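Nisin biosynthesis protein NisC (Lactococcus lactis subsp. lactis, PDB 2G0D) acts as the lantibiotic cyclase of nisin biosynthesis, closing the thioether rings of the peptide with the help of a bound zinc ion. Local coordinates at residues A[50-53]-A[54-58]; A[110-113]-A[114-117]; A[215-218]-A[219-223]; A[235-238]-A[239-243]. One frame throughout, in Å; residues are numbered along the deposited sequence.

Contact 1 of 4, residues A[50-53]-A[54-58]; sequences KDNS and KIYQK
The amide N of Gln57 bonds the carbonyl O of Ser53 at 2.9 Å, within the first turn of helix 53-74. This is the N-terminal start of one helix of the alpha toroid. A type I beta turn from Lys50 to Ser53 leads into it, and Asn52 sits at the N-cap position. Its side chain makes no capping bond. The backbone O of Asn52 accepts the amide N of Tyr56 at 3.0 Å, and the same oxygen lies over one face of the Tyr56 ring. The CB of Asn52 packs on the ring as a CH-pi contact, 4.0 Å from the centroid and 24° off the normal. Tyr56 reaches back under Asn52 because its CG lies beside its own backbone N (chi1 -64°). Asn52 also runs alongside Ile55, with its OD1 3.6 Å from the CD1 of that residue. A bridging water links the O of Asp51 to the N of Lys54, an amide at the start of the helix. Helix 3-20 packs against this turn: Lys5 meets Lys50 and Asn52, and Ile12 meets Tyr56. The bent chain of Lys50 ends at the edge of the tyrosine, near the ring plane. Its NZ comes to 3.2 Å from the OH of Tyr56, at too poor an angle for a hydrogen bond.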
loop_
_atom_site.group_PDB
_atom_site.type_symbol
_atom_site.label_atom_id
_atom_site.label_comp_id
_atom_site.label_asym_id
_atom_site.label_seq_id
_atom_site.Cartn_x
_atom_site.Cartn_y
_atom_site.Cartn_z
ATOM N N LYS A 50 -10.587 -14.857 18.400
ATOM C CA LYS A 50 -10.112 -14.743 19.802
ATOM C C LYS A 50 -11.279 -14.648 20.791
ATOM O O LYS A 50 -12.407 -14.319 20.405
ATOM C CB LYS A 50 -9.098 -13.580 19.979
ATOM C CG LYS A 50 -7.636 -13.929 19.534
ATOM C CD LYS A 50 -6.565 -12.764 19.668
ATOM C CE LYS A 50 -5.995 -12.463 21.110
ATOM N NZ LYS A 50 -6.627 -11.254 21.792
ATOM N N ASP A 51 -11.016 -14.964 22.058
ATOM C CA ASP A 51 -12.083 -15.040 23.064
ATOM C C ASP A 51 -12.829 -13.726 23.305
ATOM O O ASP A 51 -14.051 -13.735 23.491
ATOM C CB ASP A 51 -11.569 -15.626 24.386
ATOM C CG ASP A 51 -11.325 -17.127 24.300
ATOM O OD1 ASP A 51 -11.847 -17.757 23.358
ATOM O OD2 ASP A 51 -10.607 -17.679 25.167
ATOM N N ASN A 52 -12.103 -12.608 23.292
ATOM C CA ASN A 52 -12.707 -11.298 23.565
ATOM C C ASN A 52 -13.334 -10.614 22.363
ATOM O O ASN A 52 -13.632 -9.420 22.420
ATOM C CB ASN A 52 -11.697 -10.360 24.222
ATOM C CG ASN A 52 -11.555 -10.608 25.701
ATOM O OD1 ASN A 52 -12.329 -11.370 26.298
ATOM N ND2 ASN A 52 -10.560 -9.959 26.314
ATOM N N SER A 53 -13.558 -11.378 21.294
ATOM C CA SER A 53 -14.045 -10.835 20.024
ATOM C C SER A 53 -15.406 -10.134 20.066
ATOM O O SER A 53 -15.697 -9.318 19.201
ATOM C CB SER A 53 -14.063 -11.926 18.962
ATOM O OG SER A 53 -14.916 -12.985 19.351
ATOM N N LYS A 54 -16.251 -10.447 21.044
ATOM C CA LYS A 54 -17.539 -9.736 21.170
ATOM C C LYS A 54 -17.377 -8.347 21.799
ATOM O O LYS A 54 -18.116 -7.412 21.464
ATOM C CB LYS A 54 -18.586 -10.574 21.903
ATOM C CG LYS A 54 -19.128 -11.754 21.060
ATOM C CD LYS A 54 -20.079 -11.301 19.943
ATOM C CE LYS A 54 -21.545 -11.450 20.362
ATOM N NZ LYS A 54 -21.995 -12.875 20.304
ATOM N N ILE A 55 -16.406 -8.229 22.701
ATOM C CA ILE A 55 -15.932 -6.941 23.200
ATOM C C ILE A 55 -15.267 -6.154 22.063
ATOM O O ILE A 55 -15.492 -4.952 21.917
ATOM C CB ILE A 55 -14.929 -7.138 24.353
ATOM C CG1 ILE A 55 -15.579 -7.922 25.493
ATOM C CG2 ILE A 55 -14.377 -5.788 24.852
ATOM C CD1 ILE A 55 -14.580 -8.616 26.427
ATOM N N TYR A 56 -14.474 -6.839 21.241
ATOM C CA TYR A 56 -13.787 -6.189 20.120
ATOM C C TYR A 56 -14.764 -5.629 19.072
ATOM O O TYR A 56 -14.629 -4.478 18.640
ATOM C CB TYR A 56 -12.786 -7.148 19.468
ATOM C CG TYR A 56 -11.640 -7.586 20.357
ATOM C CD1 TYR A 56 -11.310 -6.892 21.529
ATOM C CD2 TYR A 56 -10.871 -8.689 20.010
ATOM C CE1 TYR A 56 -10.253 -7.299 22.318
ATOM C CE2 TYR A 56 -9.823 -9.103 20.793
ATOM C CZ TYR A 56 -9.513 -8.406 21.936
ATOM O OH TYR A 56 -8.464 -8.840 22.687
ATOM N N GLN A 57 -15.747 -6.439 18.684
ATOM C CA GLN A 57 -16.808 -5.983 17.774
ATOM C C GLN A 57 -17.593 -4.770 18.326
ATOM O O GLN A 57 -18.026 -3.892 17.561
ATOM C CB GLN A 57 -17.761 -7.140 17.424
ATOM C CG GLN A 57 -18.741 -6.824 16.270
ATOM C CD GLN A 57 -18.033 -6.290 15.010
ATOM O OE1 GLN A 57 -17.108 -6.922 14.488
ATOM N NE2 GLN A 57 -18.470 -5.124 14.526
ATOM N N LYS A 58 -17.769 -4.726 19.643
ATOM C CA LYS A 58 -18.426 -3.592 20.294
ATOM C C LYS A 58 -17.596 -2.314 20.112
ATOM O O LYS A 58 -18.130 -1.267 19.740
ATOM C CB LYS A 58 -18.662 -3.904 21.781
ATOM C CG LYS A 58 -19.456 -2.873 22.557
ATOM C CD LYS A 58 -20.971 -3.065 22.359
ATOM C CE LYS A 58 -21.605 -1.935 21.561
ATOM N NZ LYS A 58 -21.891 -0.787 22.484
HETATM O O HOH W 1 -16.662 -12.562 23.185
#

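Contact 2 of 4, residues A[110-113]-A[114-117]; sequences NRYI and EYFV
Residues Asn110 to Val117 form two regular turns of helix 100-122, with four successive i to i+4 backbone bonds from Glu114 N to Asn110 O through Val117 N to Ile113 O. Tyr112 carries the side-chain contact. The CB of Phe116 sits over one face of its ring, offset toward the rim, as a CH-pi contact 4.3 Å from the centroid. The hydroxyl end of Tyr112 continues past this point, and its OH comes to 3.6 Å from the CD1 of Phe116. Tyr115 approaches the same ring obliquely. Its CD2 lies 3.9 Å from Tyr112 CD1, which meets the Tyr115 ring at its edge. The Tyr112 ring extends forward along the helix because CG stands opposite the backbone N (chi1 169°). This helix belongs to the alpha toroid, and its buried side faces helices 85-92, 140-147 and 156-168. There Ile113 CG2 meets Val117 CG2 at 4.2 Å, and both residues touch Ile143. Arg111 and Glu114 are joined through water. The water accepts from Arg111 NH1 at 2.8 Å, in the guanidinium plane, and donates to Glu114 OE1 at 2.7 Å. The charged atoms themselves are 4.3 Å apart, beyond a salt bridge.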
loop_
_atom_site.group_PDB
_atom_site.type_symbol
_atom_site.label_atom_id
_atom_site.label_comp_id
_atom_site.label_asym_id
_atom_site.label_seq_id
_atom_site.Cartn_x
_atom_site.Cartn_y
_atom_site.Cartn_z
ATOM N N ASN A 110 -18.506 5.152 -1.201
ATOM C CA ASN A 110 -18.256 4.840 -2.620
ATOM C C ASN A 110 -18.682 5.946 -3.593
ATOM O O ASN A 110 -17.948 6.298 -4.523
ATOM C CB ASN A 110 -18.936 3.519 -2.990
ATOM C CG ASN A 110 -18.310 2.310 -2.289
ATOM O OD1 ASN A 110 -17.202 2.392 -1.765
ATOM N ND2 ASN A 110 -19.024 1.178 -2.292
ATOM N N ARG A 111 -19.883 6.493 -3.378
ATOM C CA ARG A 111 -20.371 7.605 -4.184
ATOM C C ARG A 111 -19.495 8.833 -3.971
ATOM O O ARG A 111 -19.129 9.512 -4.925
ATOM C CB ARG A 111 -21.860 7.913 -3.889
ATOM C CG ARG A 111 -22.846 6.749 -4.205
ATOM C CD ARG A 111 -22.313 5.695 -5.251
ATOM N NE ARG A 111 -23.368 4.777 -5.685
ATOM C CZ ARG A 111 -23.905 4.741 -6.908
ATOM N NH1 ARG A 111 -23.467 5.538 -7.885
ATOM N NH2 ARG A 111 -24.888 3.882 -7.168
ATOM N N TYR A 112 -19.111 9.109 -2.733
ATOM C CA TYR A 112 -18.177 10.201 -2.518
ATOM C C TYR A 112 -16.851 9.936 -3.239
ATOM O O TYR A 112 -16.307 10.830 -3.888
ATOM C CB TYR A 112 -17.957 10.554 -1.026
ATOM C CG TYR A 112 -16.782 11.520 -0.875
ATOM C CD1 TYR A 112 -16.903 12.889 -1.185
ATOM C CD2 TYR A 112 -15.534 11.051 -0.501
ATOM C CE1 TYR A 112 -15.790 13.754 -1.070
ATOM C CE2 TYR A 112 -14.445 11.896 -0.395
ATOM C CZ TYR A 112 -14.563 13.222 -0.680
ATOM O OH TYR A 112 -13.423 13.998 -0.549
ATOM N N ILE A 113 -16.345 8.705 -3.140
ATOM C CA ILE A 113 -15.087 8.358 -3.794
ATOM C C ILE A 113 -15.142 8.575 -5.307
ATOM O O ILE A 113 -14.219 9.169 -5.874
ATOM C CB ILE A 113 -14.625 6.903 -3.496
ATOM C CG1 ILE A 113 -14.180 6.754 -2.029
ATOM C CG2 ILE A 113 -13.462 6.535 -4.425
ATOM C CD1 ILE A 113 -14.121 5.291 -1.503
ATOM N N GLU A 114 -16.207 8.084 -5.949
ATOM C CA GLU A 114 -16.397 8.264 -7.378
ATOM C C GLU A 114 -16.489 9.743 -7.767
ATOM O O GLU A 114 -15.836 10.168 -8.719
ATOM C CB GLU A 114 -17.641 7.515 -7.879
ATOM C CG GLU A 114 -17.934 7.753 -9.373
ATOM C CD GLU A 114 -18.782 6.663 -10.008
ATOM O OE1 GLU A 114 -19.448 5.882 -9.284
ATOM O OE2 GLU A 114 -18.766 6.578 -11.248
ATOM N N TYR A 115 -17.306 10.508 -7.041
ATOM C CA TYR A 115 -17.310 11.988 -7.147
ATOM C C TYR A 115 -15.890 12.584 -6.990
ATOM O O TYR A 115 -15.446 13.367 -7.833
ATOM C CB TYR A 115 -18.243 12.644 -6.106
ATOM C CG TYR A 115 -17.905 14.111 -5.886
ATOM C CD1 TYR A 115 -18.141 15.052 -6.888
ATOM C CD2 TYR A 115 -17.307 14.549 -4.703
ATOM C CE1 TYR A 115 -17.819 16.387 -6.719
ATOM C CE2 TYR A 115 -16.979 15.916 -4.521
ATOM C CZ TYR A 115 -17.239 16.815 -5.540
ATOM O OH TYR A 115 -16.927 18.148 -5.395
ATOM N N PHE A 116 -15.208 12.224 -5.902
ATOM C CA PHE A 116 -13.853 12.715 -5.633
ATOM C C PHE A 116 -12.876 12.436 -6.781
ATOM O O PHE A 116 -12.151 13.337 -7.235
ATOM C CB PHE A 116 -13.293 12.140 -4.328
ATOM C CG PHE A 116 -11.839 12.492 -4.091
ATOM C CD1 PHE A 116 -11.487 13.763 -3.630
ATOM C CD2 PHE A 116 -10.828 11.572 -4.376
ATOM C CE1 PHE A 116 -10.139 14.107 -3.437
ATOM C CE2 PHE A 116 -9.467 11.906 -4.178
ATOM C CZ PHE A 116 -9.125 13.164 -3.706
ATOM N N VAL A 117 -12.849 11.193 -7.251
ATOM C CA VAL A 117 -11.917 10.826 -8.312
ATOM C C VAL A 117 -12.224 11.576 -9.614
ATOM O O VAL A 117 -11.344 12.177 -10.219
ATOM C CB VAL A 117 -11.873 9.285 -8.521
ATOM C CG1 VAL A 117 -11.094 8.919 -9.771
ATOM C CG2 VAL A 117 -11.244 8.618 -7.308
HETATM O O HOH W 2 -21.250 7.213 -7.734
#

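Contact 3 of 4, residues A[215-218]-A[219-223]; sequences LAYA and HIKGY
Lys221 runs alongside Tyr217, with its CG over the centre of the ring, 3.9 Å from the centroid and 12° off the normal. The chain then bends at its second and third torsions, and CE reaches 3.2 Å from Tyr217 OH. Ile220 comes to the same ring obliquely, with CD1 3.8 Å from Tyr217 CD1. Its CG1 is wedged between backbone N and carbonyl carbon (chi1 67°), which presses CG1 to 3.1 Å from Tyr217 O. One carboxylate oxygen of Asp404 fixes both polar ends: it takes a hydrogen bond from Tyr217 OH and a salt bridge from Lys221 NZ. The backbone closes in a Schellman motif. Ala218 O accepts Tyr223 N at 2.9 Å, and Gly222 N bonds His219 O at 3.0 Å. Gly222 has a positive phi of 113°, a conformation open to a residue without a side chain. Ala218 CB and Tyr223 CB meet across the motif at 4.3 Å, and a water bridges Leu215 O to Tyr223 O. This C-terminal end of helix 208-221 is part of the alpha toroid. Helix 156-168 receives Ala218 and Tyr223, helix 226-242 borders Leu215 and Ala216, and helix 281-294 packs against Ala216.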
loop_
_atom_site.group_PDB
_atom_site.type_symbol
_atom_site.label_atom_id
_atom_site.label_comp_id
_atom_site.label_asym_id
_atom_site.label_seq_id
_atom_site.Cartn_x
_atom_site.Cartn_y
_atom_site.Cartn_z
ATOM N N LEU A 215 -1.934 -1.604 -12.133
ATOM C CA LEU A 215 -2.311 -1.987 -13.509
ATOM C C LEU A 215 -2.306 -3.482 -13.786
ATOM O O LEU A 215 -3.152 -3.968 -14.552
ATOM C CB LEU A 215 -1.434 -1.286 -14.540
ATOM C CG LEU A 215 -1.570 0.239 -14.549
ATOM C CD1 LEU A 215 -0.527 0.818 -15.494
ATOM C CD2 LEU A 215 -2.991 0.731 -14.924
ATOM N N ALA A 216 -1.341 -4.196 -13.202
ATOM C CA ALA A 216 -1.295 -5.645 -13.300
ATOM C C ALA A 216 -2.512 -6.248 -12.588
ATOM O O ALA A 216 -3.191 -7.124 -13.133
ATOM C CB ALA A 216 0.008 -6.183 -12.687
ATOM N N TYR A 217 -2.767 -5.777 -11.360
ATOM C CA TYR A 217 -3.923 -6.249 -10.577
ATOM C C TYR A 217 -5.236 -5.966 -11.289
ATOM O O TYR A 217 -6.052 -6.854 -11.370
ATOM C CB TYR A 217 -3.929 -5.669 -9.159
ATOM C CG TYR A 217 -5.044 -6.174 -8.244
ATOM C CD1 TYR A 217 -5.203 -7.539 -7.979
ATOM C CD2 TYR A 217 -5.922 -5.278 -7.618
ATOM C CE1 TYR A 217 -6.206 -8.000 -7.127
ATOM C CE2 TYR A 217 -6.917 -5.740 -6.755
ATOM C CZ TYR A 217 -7.043 -7.083 -6.511
ATOM O OH TYR A 217 -8.042 -7.528 -5.672
ATOM N N ALA A 218 -5.424 -4.751 -11.810
ATOM C CA ALA A 218 -6.571 -4.409 -12.686
ATOM C C ALA A 218 -6.753 -5.385 -13.849
ATOM O O ALA A 218 -7.852 -5.870 -14.054
ATOM C CB ALA A 218 -6.460 -2.958 -13.216
ATOM N N HIS A 219 -5.680 -5.699 -14.587
ATOM C CA HIS A 219 -5.750 -6.720 -15.641
ATOM C C HIS A 219 -6.291 -8.084 -15.176
ATOM O O HIS A 219 -7.201 -8.617 -15.796
ATOM C CB HIS A 219 -4.415 -6.914 -16.362
ATOM C CG HIS A 219 -4.462 -7.982 -17.417
ATOM N ND1 HIS A 219 -3.782 -9.178 -17.302
ATOM C CD2 HIS A 219 -5.136 -8.047 -18.592
ATOM C CE1 HIS A 219 -4.011 -9.918 -18.374
ATOM N NE2 HIS A 219 -4.830 -9.254 -19.170
ATOM N N ILE A 220 -5.750 -8.646 -14.090
ATOM C CA ILE A 220 -6.248 -9.938 -13.614
ATOM C C ILE A 220 -7.695 -9.833 -13.123
ATOM O O ILE A 220 -8.437 -10.817 -13.164
ATOM C CB ILE A 220 -5.330 -10.635 -12.533
ATOM C CG1 ILE A 220 -5.290 -9.857 -11.212
ATOM C CG2 ILE A 220 -3.949 -10.984 -13.094
ATOM C CD1 ILE A 220 -6.288 -10.394 -10.200
ATOM N N LYS A 221 -8.103 -8.641 -12.682
ATOM C CA LYS A 221 -9.484 -8.434 -12.247
ATOM C C LYS A 221 -10.488 -8.343 -13.413
ATOM O O LYS A 221 -11.698 -8.453 -13.196
ATOM C CB LYS A 221 -9.591 -7.229 -11.317
ATOM C CG LYS A 221 -8.959 -7.444 -9.917
ATOM C CD LYS A 221 -9.532 -8.721 -9.242
ATOM C CE LYS A 221 -10.173 -8.406 -7.958
ATOM N NZ LYS A 221 -10.914 -9.562 -7.393
ATOM N N GLY A 222 -9.971 -8.152 -14.630
ATOM C CA GLY A 222 -10.790 -8.101 -15.855
ATOM C C GLY A 222 -10.812 -6.720 -16.497
ATOM O O GLY A 222 -11.520 -6.495 -17.469
ATOM N N TYR A 223 -10.016 -5.805 -15.940
ATOM C CA TYR A 223 -9.966 -4.408 -16.377
ATOM C C TYR A 223 -8.599 -4.055 -16.965
ATOM O O TYR A 223 -7.648 -3.717 -16.228
ATOM C CB TYR A 223 -10.300 -3.471 -15.191
ATOM C CG TYR A 223 -11.637 -3.756 -14.524
ATOM C CD1 TYR A 223 -12.820 -3.114 -14.950
ATOM C CD2 TYR A 223 -11.726 -4.672 -13.481
ATOM C CE1 TYR A 223 -14.048 -3.389 -14.325
ATOM C CE2 TYR A 223 -12.940 -4.945 -12.853
ATOM C CZ TYR A 223 -14.091 -4.309 -13.272
ATOM O OH TYR A 223 -15.275 -4.628 -12.635
HETATM O O HOH W 3 -4.847 -2.813 -16.529
#

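Contact 4 of 4, residues A[235-238]-A[239-243]; sequences IIFI and YEKFE
Four backbone hydrogen bonds join the two segments, from Tyr239 N to Ile235 O, Glu240 N to Ile236 O, Lys241 N to Phe237 O and Phe242 N to Ile238 O. The bond from Glu240 N is the shortest at 2.8 Å. The apolar contacts follow the same i to i+4 spacing. Ile235 and Tyr239 lie alongside each other, with Ile235 CG2 4.0 Å from Tyr239 CE2. The O of Ile235 is near the plane of that ring, at its edge, and CD2 comes to 3.3 Å from it. One turn on, Ile238 CG2 meets Phe242 CD1 at 3.8 Å. This methyl points forward to the phenylalanine because it stands opposite its own backbone N. Phe237 and Lys241 also run alongside, and the methylene CD of Lys241 lies 4.1 Å from Phe237 CE2. These residues form the last turns of helix 226-242 in the alpha toroid, and Glu243 is the first to leave helical angles. Ile235, Ile238 and Tyr239 pack on Leu208 of helix 208-221, and Ile235 and Tyr239 also meet helix 281-294. Among polar partners beyond the two segments, Tyr239 OH bonds the O of Met202. Glu240 bonds Tyr288 and Tyr299 through its two carboxylate oxygens, and Lys303 NZ forms salt bridges with both Glu240 OE2 and Glu243 OE1.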
loop_
_atom_site.group_PDB
_atom_site.type_symbol
_atom_site.label_atom_id
_atom_site.label_comp_id
_atom_site.label_asym_id
_atom_site.label_seq_id
_atom_site.Cartn_x
_atom_site.Cartn_y
_atom_site.Cartn_z
ATOM N N ILE A 235 6.721 0.167 -17.663
ATOM C CA ILE A 235 7.143 0.301 -16.275
ATOM C C ILE A 235 8.176 -0.779 -15.933
ATOM O O ILE A 235 9.224 -0.467 -15.397
ATOM C CB ILE A 235 5.929 0.299 -15.300
ATOM C CG1 ILE A 235 5.144 1.614 -15.443
ATOM C CG2 ILE A 235 6.378 0.067 -13.832
ATOM C CD1 ILE A 235 3.829 1.644 -14.678
ATOM N N ILE A 236 7.900 -2.029 -16.290
ATOM C CA ILE A 236 8.826 -3.099 -15.969
ATOM C C ILE A 236 10.131 -2.925 -16.742
ATOM O O ILE A 236 11.212 -3.066 -16.178
ATOM C CB ILE A 236 8.212 -4.501 -16.179
ATOM C CG1 ILE A 236 7.056 -4.727 -15.199
ATOM C CG2 ILE A 236 9.269 -5.593 -15.941
ATOM C CD1 ILE A 236 6.084 -5.794 -15.651
ATOM N N PHE A 237 10.020 -2.586 -18.028
ATOM C CA PHE A 237 11.188 -2.283 -18.878
ATOM C C PHE A 237 12.076 -1.190 -18.246
ATOM O O PHE A 237 13.314 -1.272 -18.319
ATOM C CB PHE A 237 10.716 -1.875 -20.287
ATOM C CG PHE A 237 11.833 -1.530 -21.251
ATOM C CD1 PHE A 237 12.252 -2.447 -22.208
ATOM C CD2 PHE A 237 12.422 -0.265 -21.244
ATOM C CE1 PHE A 237 13.268 -2.119 -23.142
ATOM C CE2 PHE A 237 13.445 0.071 -22.162
ATOM C CZ PHE A 237 13.857 -0.862 -23.110
ATOM N N ILE A 238 11.448 -0.193 -17.611
ATOM C CA ILE A 238 12.194 0.879 -16.935
ATOM C C ILE A 238 12.898 0.357 -15.674
ATOM O O ILE A 238 14.021 0.756 -15.384
ATOM C CB ILE A 238 11.317 2.129 -16.612
ATOM C CG1 ILE A 238 10.864 2.821 -17.906
ATOM C CG2 ILE A 238 12.084 3.116 -15.726
ATOM C CD1 ILE A 238 9.765 3.845 -17.708
ATOM N N TYR A 239 12.245 -0.537 -14.933
ATOM C CA TYR A 239 12.924 -1.203 -13.817
ATOM C C TYR A 239 14.113 -2.029 -14.295
ATOM O O TYR A 239 15.201 -1.942 -13.712
ATOM C CB TYR A 239 11.945 -1.991 -12.928
ATOM C CG TYR A 239 11.303 -1.061 -11.935
ATOM C CD1 TYR A 239 11.909 -0.790 -10.697
ATOM C CD2 TYR A 239 10.129 -0.381 -12.263
ATOM C CE1 TYR A 239 11.343 0.127 -9.801
ATOM C CE2 TYR A 239 9.548 0.519 -11.379
ATOM C CZ TYR A 239 10.155 0.766 -10.157
ATOM O OH TYR A 239 9.555 1.655 -9.317
ATOM N N GLU A 240 13.920 -2.788 -15.371
ATOM C CA GLU A 240 14.979 -3.625 -15.918
ATOM C C GLU A 240 16.159 -2.779 -16.381
ATOM O O GLU A 240 17.318 -3.182 -16.212
ATOM C CB GLU A 240 14.464 -4.497 -17.091
ATOM C CG GLU A 240 13.620 -5.721 -16.679
ATOM C CD GLU A 240 14.421 -6.744 -15.868
ATOM O OE1 GLU A 240 14.963 -7.706 -16.460
ATOM O OE2 GLU A 240 14.516 -6.578 -14.628
ATOM N N LYS A 241 15.869 -1.612 -16.957
ATOM C CA LYS A 241 16.931 -0.775 -17.524
ATOM C C LYS A 241 17.773 -0.119 -16.435
ATOM O O LYS A 241 19.000 -0.097 -16.528
ATOM C CB LYS A 241 16.382 0.296 -18.475
ATOM C CG LYS A 241 17.365 0.706 -19.601
ATOM C CD LYS A 241 17.292 -0.299 -20.780
ATOM C CE LYS A 241 18.072 0.157 -22.008
ATOM N NZ LYS A 241 19.563 0.003 -21.847
ATOM N N PHE A 242 17.114 0.407 -15.408
ATOM C CA PHE A 242 17.813 1.211 -14.407
ATOM C C PHE A 242 18.249 0.435 -13.145
ATOM O O PHE A 242 18.799 1.032 -12.209
ATOM C CB PHE A 242 17.030 2.491 -14.093
ATOM C CG PHE A 242 16.974 3.470 -15.257
ATOM C CD1 PHE A 242 15.834 3.571 -16.049
ATOM C CD2 PHE A 242 18.071 4.286 -15.560
ATOM C CE1 PHE A 242 15.786 4.482 -17.127
ATOM C CE2 PHE A 242 18.037 5.180 -16.636
ATOM C CZ PHE A 242 16.889 5.276 -17.416
ATOM N N GLU A 243 18.020 -0.882 -13.126
ATOM C CA GLU A 243 18.514 -1.745 -12.041
ATOM C C GLU A 243 20.021 -1.564 -11.858
ATOM O O GLU A 243 20.773 -1.513 -12.846
ATOM C CB GLU A 243 18.220 -3.218 -12.304
ATOM C CG GLU A 243 18.695 -4.113 -11.175
ATOM C CD GLU A 243 18.487 -5.609 -11.424
ATOM O OE1 GLU A 243 17.938 -6.006 -12.477
ATOM O OE2 GLU A 243 18.887 -6.397 -10.541
#

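How the contacts relate
Contact 1 is a surface contact at a helix start. The other three are partly buried. Contact 2 lies inside a helix, and contacts 3 and 4 at C-terminal ends. Contacts 1 and 4 are on opposite sides of the chain's centre, with centres 47 Å apart. Contacts 3 and 4 belong to consecutive helices, and their nearest atoms are about 5 Å apart. Contacts 2 and 3 both touch helix 156-168, while contacts 3 and 4 share helix 281-294. Waters bridge backbone atoms in contacts 1 and 3 but side chains in contact 2. Charged side chains of contacts 3 and 4 make salt bridges to partners beyond their segments.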